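Local atomic coordinates of CAMK/CAMK2 protein kinase (Salpingoeca rosetta, PDB entry 5IG1), a protein that probably transfers phosphate from ATP to serine and threonine residues of proteins, as a calcium/calmodulin-dependent kinase, and is represented here by its kinase domain. Residues I207-W219 and Q229-W242. Sequence-based numbering, arbitrary orientation.
Sequences ILYILLVGYPPFW and QIKNCQYDFPSPEW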
loop_
_atom_site.group_PDB
_atom_site.type_symbol
_atom_site.label_atom_id
_atom_site.label_comp_id
_atom_site.label_asym_id
_atom_site.label_seq_id
_atom_site.Cartn_x
_atom_site.Cartn_y
_atom_site.Cartn_z
ATOM N N ILE A 207 7.283 5.380 -3.586
ATOM C CA ILE A 207 7.602 3.978 -3.335
ATOM C C ILE A 207 8.653 3.494 -4.326
ATOM O O ILE A 207 9.657 2.875 -3.946
ATOM C CB ILE A 207 6.318 3.132 -3.403
ATOM C CG1 ILE A 207 5.398 3.466 -2.228
ATOM C CG2 ILE A 207 6.633 1.644 -3.450
ATOM C CD1 ILE A 207 4.039 2.833 -2.354
ATOM N N LEU A 208 8.453 3.808 -5.608
ATOM C CA LEU A 208 9.370 3.335 -6.638
ATOM C C LEU A 208 10.784 3.830 -6.361
ATOM O O LEU A 208 11.742 3.045 -6.364
ATOM C CB LEU A 208 8.875 3.785 -8.012
ATOM C CG LEU A 208 9.787 3.508 -9.207
ATOM C CD1 LEU A 208 10.232 2.047 -9.214
ATOM C CD2 LEU A 208 9.087 3.864 -10.514
ATOM N N TYR A 209 10.920 5.132 -6.086
ATOM C CA TYR A 209 12.168 5.720 -5.613
ATOM C C TYR A 209 12.833 4.840 -4.564
ATOM O O TYR A 209 13.983 4.413 -4.731
ATOM C CB TYR A 209 11.878 7.113 -5.050
ATOM C CG TYR A 209 13.070 8.006 -4.825
ATOM C CD1 TYR A 209 13.844 7.886 -3.685
ATOM C CD2 TYR A 209 13.390 9.006 -5.729
ATOM C CE1 TYR A 209 14.926 8.723 -3.459
ATOM C CE2 TYR A 209 14.466 9.847 -5.511
ATOM C CZ TYR A 209 15.233 9.695 -4.376
ATOM O OH TYR A 209 16.309 10.521 -4.159
ATOM N N ILE A 210 12.105 4.528 -3.488
ATOM C CA ILE A 210 12.679 3.691 -2.439
ATOM C C ILE A 210 13.130 2.359 -3.026
ATOM O O ILE A 210 14.284 1.943 -2.857
ATOM C CB ILE A 210 11.672 3.499 -1.293
ATOM C CG1 ILE A 210 11.165 4.860 -0.823
ATOM C CG2 ILE A 210 12.334 2.776 -0.141
ATOM C CD1 ILE A 210 9.977 4.781 0.112
ATOM N N LEU A 211 12.239 1.713 -3.784
ATOM C CA LEU A 211 12.534 0.431 -4.411
ATOM C C LEU A 211 13.847 0.450 -5.176
ATOM O O LEU A 211 14.480 -0.599 -5.319
ATOM C CB LEU A 211 11.392 0.037 -5.360
ATOM C CG LEU A 211 10.092 -0.489 -4.743
ATOM C CD1 LEU A 211 9.077 -0.876 -5.817
ATOM C CD2 LEU A 211 10.397 -1.682 -3.864
ATOM N N LEU A 212 14.283 1.615 -5.655
ATOM C CA LEU A 212 15.516 1.670 -6.423
ATOM C C LEU A 212 16.742 1.938 -5.561
ATOM O O LEU A 212 17.807 1.370 -5.841
ATOM C CB LEU A 212 15.405 2.743 -7.507
ATOM C CG LEU A 212 14.267 2.483 -8.497
ATOM C CD1 LEU A 212 14.290 3.460 -9.651
ATOM C CD2 LEU A 212 14.339 1.049 -8.997
ATOM N N VAL A 213 16.630 2.759 -4.516
ATOM C CA VAL A 213 17.814 3.191 -3.774
ATOM C C VAL A 213 17.730 2.933 -2.283
ATOM O O VAL A 213 18.772 3.013 -1.604
ATOM C CB VAL A 213 18.136 4.688 -4.026
ATOM C CG1 VAL A 213 18.623 4.919 -5.467
ATOM C CG2 VAL A 213 16.929 5.574 -3.698
ATOM N N GLY A 214 16.563 2.670 -1.693
ATOM C CA GLY A 214 16.510 2.311 -0.299
ATOM C C GLY A 214 16.253 3.445 0.661
ATOM O O GLY A 214 16.244 3.205 1.870
ATOM N N TYR A 215 16.043 4.664 0.173
ATOM C CA TYR A 215 15.742 5.808 1.021
ATOM C C TYR A 215 14.686 6.651 0.322
ATOM O O TYR A 215 14.582 6.608 -0.909
ATOM C CB TYR A 215 16.988 6.657 1.311
ATOM C CG TYR A 215 17.699 7.171 0.085
ATOM C CD1 TYR A 215 17.343 8.383 -0.488
ATOM C CD2 TYR A 215 18.751 6.467 -0.479
ATOM C CE1 TYR A 215 17.999 8.869 -1.599
ATOM C CE2 TYR A 215 19.413 6.949 -1.595
ATOM C CZ TYR A 215 19.031 8.149 -2.148
ATOM O OH TYR A 215 19.688 8.626 -3.252
ATOM N N PRO A 216 13.874 7.391 1.074
ATOM C CA PRO A 216 12.767 8.133 0.463
ATOM C C PRO A 216 13.261 9.418 -0.174
ATOM O O PRO A 216 14.303 9.958 0.229
ATOM C CB PRO A 216 11.845 8.420 1.654
ATOM C CG PRO A 216 12.782 8.494 2.817
ATOM C CD PRO A 216 13.882 7.519 2.543
ATOM N N PRO A 217 12.548 9.939 -1.176
ATOM C CA PRO A 217 12.958 11.225 -1.757
ATOM C C PRO A 217 12.663 12.403 -0.854
ATOM O O PRO A 217 13.402 13.395 -0.887
ATOM C CB PRO A 217 12.149 11.296 -3.057
ATOM C CG PRO A 217 10.919 10.511 -2.759
ATOM C CD PRO A 217 11.351 9.389 -1.836
ATOM N N PHE A 218 11.611 12.329 -0.050
ATOM C CA PHE A 218 11.255 13.385 0.891
ATOM C C PHE A 218 11.429 12.807 2.290
ATOM O O PHE A 218 10.618 11.994 2.744
ATOM C CB PHE A 218 9.831 13.881 0.653
ATOM C CG PHE A 218 9.475 14.035 -0.796
ATOM C CD1 PHE A 218 9.966 15.094 -1.539
ATOM C CD2 PHE A 218 8.644 13.121 -1.415
ATOM C CE1 PHE A 218 9.641 15.233 -2.875
ATOM C CE2 PHE A 218 8.309 13.257 -2.749
ATOM C CZ PHE A 218 8.806 14.315 -3.478
ATOM N N TRP A 219 12.498 13.209 2.966
ATOM C CA TRP A 219 12.756 12.777 4.333
ATOM C C TRP A 219 13.063 14.001 5.175
ATOM O O TRP A 219 14.054 14.695 4.926
ATOM C CB TRP A 219 13.912 11.774 4.403
ATOM C CG TRP A 219 14.361 11.507 5.810
ATOM C CD1 TRP A 219 15.402 12.104 6.462
ATOM C CD2 TRP A 219 13.772 10.591 6.744
ATOM N NE1 TRP A 219 15.502 11.612 7.742
ATOM C CE2 TRP A 219 14.514 10.683 7.940
ATOM C CE3 TRP A 219 12.694 9.699 6.685
ATOM C CZ2 TRP A 219 14.214 9.917 9.067
ATOM C CZ3 TRP A 219 12.398 8.940 7.805
ATOM C CH2 TRP A 219 13.156 9.054 8.980
ATOM N N GLN A 229 8.964 20.324 1.368
ATOM C CA GLN A 229 9.696 19.590 0.339
ATOM C C GLN A 229 8.742 18.939 -0.652
ATOM O O GLN A 229 9.018 18.899 -1.857
ATOM C CB GLN A 229 10.588 18.514 0.968
ATOM C CG GLN A 229 11.713 18.995 1.864
ATOM C CD GLN A 229 12.461 17.835 2.508
ATOM O OE1 GLN A 229 12.907 17.923 3.653
ATOM N NE2 GLN A 229 12.604 16.741 1.767
ATOM N N ILE A 230 7.624 18.406 -0.159
ATOM C CA ILE A 230 6.689 17.721 -1.043
ATOM C C ILE A 230 5.974 18.720 -1.947
ATOM O O ILE A 230 5.820 18.485 -3.152
ATOM C CB ILE A 230 5.699 16.880 -0.218
ATOM C CG1 ILE A 230 6.451 15.767 0.518
ATOM C CG2 ILE A 230 4.595 16.331 -1.111
ATOM C CD1 ILE A 230 5.568 14.856 1.341
ATOM N N LYS A 231 5.541 19.853 -1.388
ATOM C CA LYS A 231 4.829 20.849 -2.183
ATOM C C LYS A 231 5.710 21.392 -3.299
ATOM O O LYS A 231 5.296 21.453 -4.462
ATOM C CB LYS A 231 4.334 21.988 -1.288
ATOM C CG LYS A 231 3.199 21.604 -0.354
ATOM C CD LYS A 231 2.591 22.825 0.321
ATOM C CE LYS A 231 3.557 23.476 1.292
ATOM N NZ LYS A 231 2.938 24.645 1.979
ATOM N N ASN A 232 6.936 21.789 -2.962
ATOM C CA ASN A 232 7.868 22.315 -3.950
ATOM C C ASN A 232 8.567 21.221 -4.742
ATOM O O ASN A 232 9.411 21.536 -5.587
ATOM C CB ASN A 232 8.909 23.206 -3.271
ATOM C CG ASN A 232 8.288 24.402 -2.583
ATOM O OD1 ASN A 232 8.203 25.486 -3.157
ATOM N ND2 ASN A 232 7.845 24.209 -1.347
ATOM N N CYS A 233 8.240 19.952 -4.485
ATOM C CA CYS A 233 8.815 18.822 -5.214
ATOM C C CYS A 233 10.344 18.832 -5.131
ATOM O O CYS A 233 11.046 18.649 -6.128
ATOM C CB CYS A 233 8.338 18.820 -6.667
ATOM S SG CYS A 233 8.379 17.208 -7.446
ATOM N N GLN A 234 10.856 19.049 -3.919
ATOM C CA GLN A 234 12.295 19.148 -3.673
ATOM C C GLN A 234 12.846 17.755 -3.383
ATOM O O GLN A 234 12.885 17.295 -2.239
ATOM C CB GLN A 234 12.583 20.113 -2.529
ATOM C CG GLN A 234 12.228 21.556 -2.832
ATOM C CD GLN A 234 13.030 22.113 -3.990
ATOM O OE1 GLN A 234 12.489 22.780 -4.875
ATOM N NE2 GLN A 234 14.333 21.842 -3.989
ATOM N N TYR A 235 13.280 17.076 -4.441
ATOM C CA TYR A 235 13.973 15.802 -4.324
ATOM C C TYR A 235 14.975 15.725 -5.466
ATOM O O TYR A 235 14.926 16.513 -6.413
ATOM C CB TYR A 235 13.001 14.621 -4.360
ATOM C CG TYR A 235 12.493 14.331 -5.746
ATOM C CD1 TYR A 235 11.415 15.030 -6.271
ATOM C CD2 TYR A 235 13.102 13.366 -6.537
ATOM C CE1 TYR A 235 10.956 14.775 -7.546
ATOM C CE2 TYR A 235 12.653 13.105 -7.810
ATOM C CZ TYR A 235 11.581 13.810 -8.311
ATOM O OH TYR A 235 11.135 13.546 -9.583
ATOM N N ASP A 236 15.884 14.756 -5.382
ATOM C CA ASP A 236 16.948 14.660 -6.371
ATOM C C ASP A 236 17.384 13.212 -6.518
ATOM O O ASP A 236 16.955 12.330 -5.775
ATOM C CB ASP A 236 18.141 15.548 -5.994
ATOM C CG ASP A 236 18.536 15.404 -4.540
ATOM O OD1 ASP A 236 17.705 14.905 -3.749
ATOM O OD2 ASP A 236 19.667 15.801 -4.184
ATOM N N PHE A 237 18.247 12.982 -7.498
ATOM C CA PHE A 237 18.858 11.680 -7.711
ATOM C C PHE A 237 20.336 11.766 -7.353
ATOM O O PHE A 237 21.171 11.959 -8.242
ATOM C CB PHE A 237 18.668 11.237 -9.161
ATOM C CG PHE A 237 17.228 11.095 -9.567
ATOM C CD1 PHE A 237 16.311 10.522 -8.707
ATOM C CD2 PHE A 237 16.791 11.540 -10.803
ATOM C CE1 PHE A 237 14.988 10.387 -9.073
ATOM C CE2 PHE A 237 15.470 11.411 -11.173
ATOM C CZ PHE A 237 14.567 10.839 -10.307
ATOM N N PRO A 238 20.698 11.637 -6.075
ATOM C CA PRO A 238 22.101 11.835 -5.689
ATOM C C PRO A 238 23.012 10.752 -6.245
ATOM O O PRO A 238 22.637 9.580 -6.337
ATOM C CB PRO A 238 22.062 11.785 -4.156
ATOM C CG PRO A 238 20.628 12.035 -3.791
ATOM C CD PRO A 238 19.835 11.422 -4.903
ATOM N N SER A 239 24.218 11.168 -6.625
ATOM C CA SER A 239 25.301 10.240 -6.936
ATOM C C SER A 239 25.850 9.671 -5.628
ATOM O O SER A 239 25.775 10.329 -4.593
ATOM C CB SER A 239 26.405 10.941 -7.730
ATOM O OG SER A 239 25.919 11.427 -8.968
ATOM N N PRO A 240 26.406 8.449 -5.660
ATOM C CA PRO A 240 26.571 7.554 -6.807
ATOM C C PRO A 240 25.428 6.560 -6.995
ATOM O O PRO A 240 25.424 5.847 -7.999
ATOM C CB PRO A 240 27.850 6.804 -6.453
ATOM C CG PRO A 240 27.738 6.639 -4.978
ATOM C CD PRO A 240 27.067 7.900 -4.463
ATOM N N GLU A 241 24.494 6.503 -6.040
ATOM C CA GLU A 241 23.456 5.476 -6.081
ATOM C C GLU A 241 22.685 5.522 -7.391
ATOM O O GLU A 241 22.438 4.482 -8.017
ATOM C CB GLU A 241 22.500 5.641 -4.896
ATOM C CG GLU A 241 23.189 5.903 -3.560
ATOM C CD GLU A 241 23.072 7.350 -3.122
ATOM O OE1 GLU A 241 22.155 8.043 -3.612
ATOM O OE2 GLU A 241 23.894 7.794 -2.291
ATOM N N TRP A 242 22.307 6.718 -7.830
ATOM C CA TRP A 242 21.457 6.879 -8.998
ATOM C C TRP A 242 22.215 6.842 -10.314
ATOM O O TRP A 242 21.580 6.780 -11.372
ATOM C CB TRP A 242 20.686 8.191 -8.898
ATOM C CG TRP A 242 19.595 8.120 -7.910
ATOM C CD1 TRP A 242 19.631 8.536 -6.613
ATOM C CD2 TRP A 242 18.293 7.579 -8.125
ATOM N NE1 TRP A 242 18.420 8.300 -6.008
ATOM C CE2 TRP A 242 17.580 7.715 -6.918
ATOM C CE3 TRP A 242 17.654 7.008 -9.227
ATOM C CZ2 TRP A 242 16.267 7.290 -6.781
ATOM C CZ3 TRP A 242 16.352 6.591 -9.090
ATOM C CH2 TRP A 242 15.670 6.733 -7.877
HETATM O O HOH W 1 16.375 13.079 -1.838
HETATM O O HOH W 2 14.618 15.606 -0.281
#
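Trp242 CZ2 sits over the centre of the Tyr209 ring, 3.4 Å from Tyr209 CE2, where 229-242 meets 207-219; because the two planes are 51° apart, the pair is neither a stack nor edge-to-face. Pro217 CB covers the opposite face of Tyr209, and Phe237 meets the tyrosine rim to rim, completing an aromatic cluster. The indole is itself sandwiched, with Phe237 CD1 over one face and Val213 CG1 over the other, the latter a CH-pi contact 3.5 Å from the centroid of the five-membered ring of Trp242. A second apolar group forms round Phe218, where Ile230 CG1 lies over one face, 4.1 Å from the ring centroid, and Tyr235 CB approaches Phe218 CE1 obliquely.

Hydrogen bonds hold the hydroxyls of Tyr209 and Tyr215. Tyr209 turns its CG away from the backbone N (chi1 -166°), which carries the hydroxyl across to the loop, where OH donates to Asp236 O at 2.5 Å, nearly in line with the carbonyl (174°). A phenylalanine here would probably keep much of the ring packing but leave Asp236 O without this donor, freeing the loop backbone to shift. Tyr215 OH donates to Glu241 OE1 at 2.6 Å, arriving from above the carboxylate plane, and accepts a weak bond from Trp242 NE1 (3.1 Å). One water lies within bonding distance of Pro217 O and Asp236 OD1 and a second of Pro217 O and Gln234 O, each probably bridging its pair.

Beyond the two segments, Trp242 touches Ile253 and Phe237 touches Lys250, both of helix 247-256. Helices 198-213 and 223-231 correspond to helices F and G of the protein kinase C-terminal lobe; the contact, away from the predicted ATP site, packs the end of F and its Gly-Tyr-Pro-Pro-Phe turn against the loop leaving G.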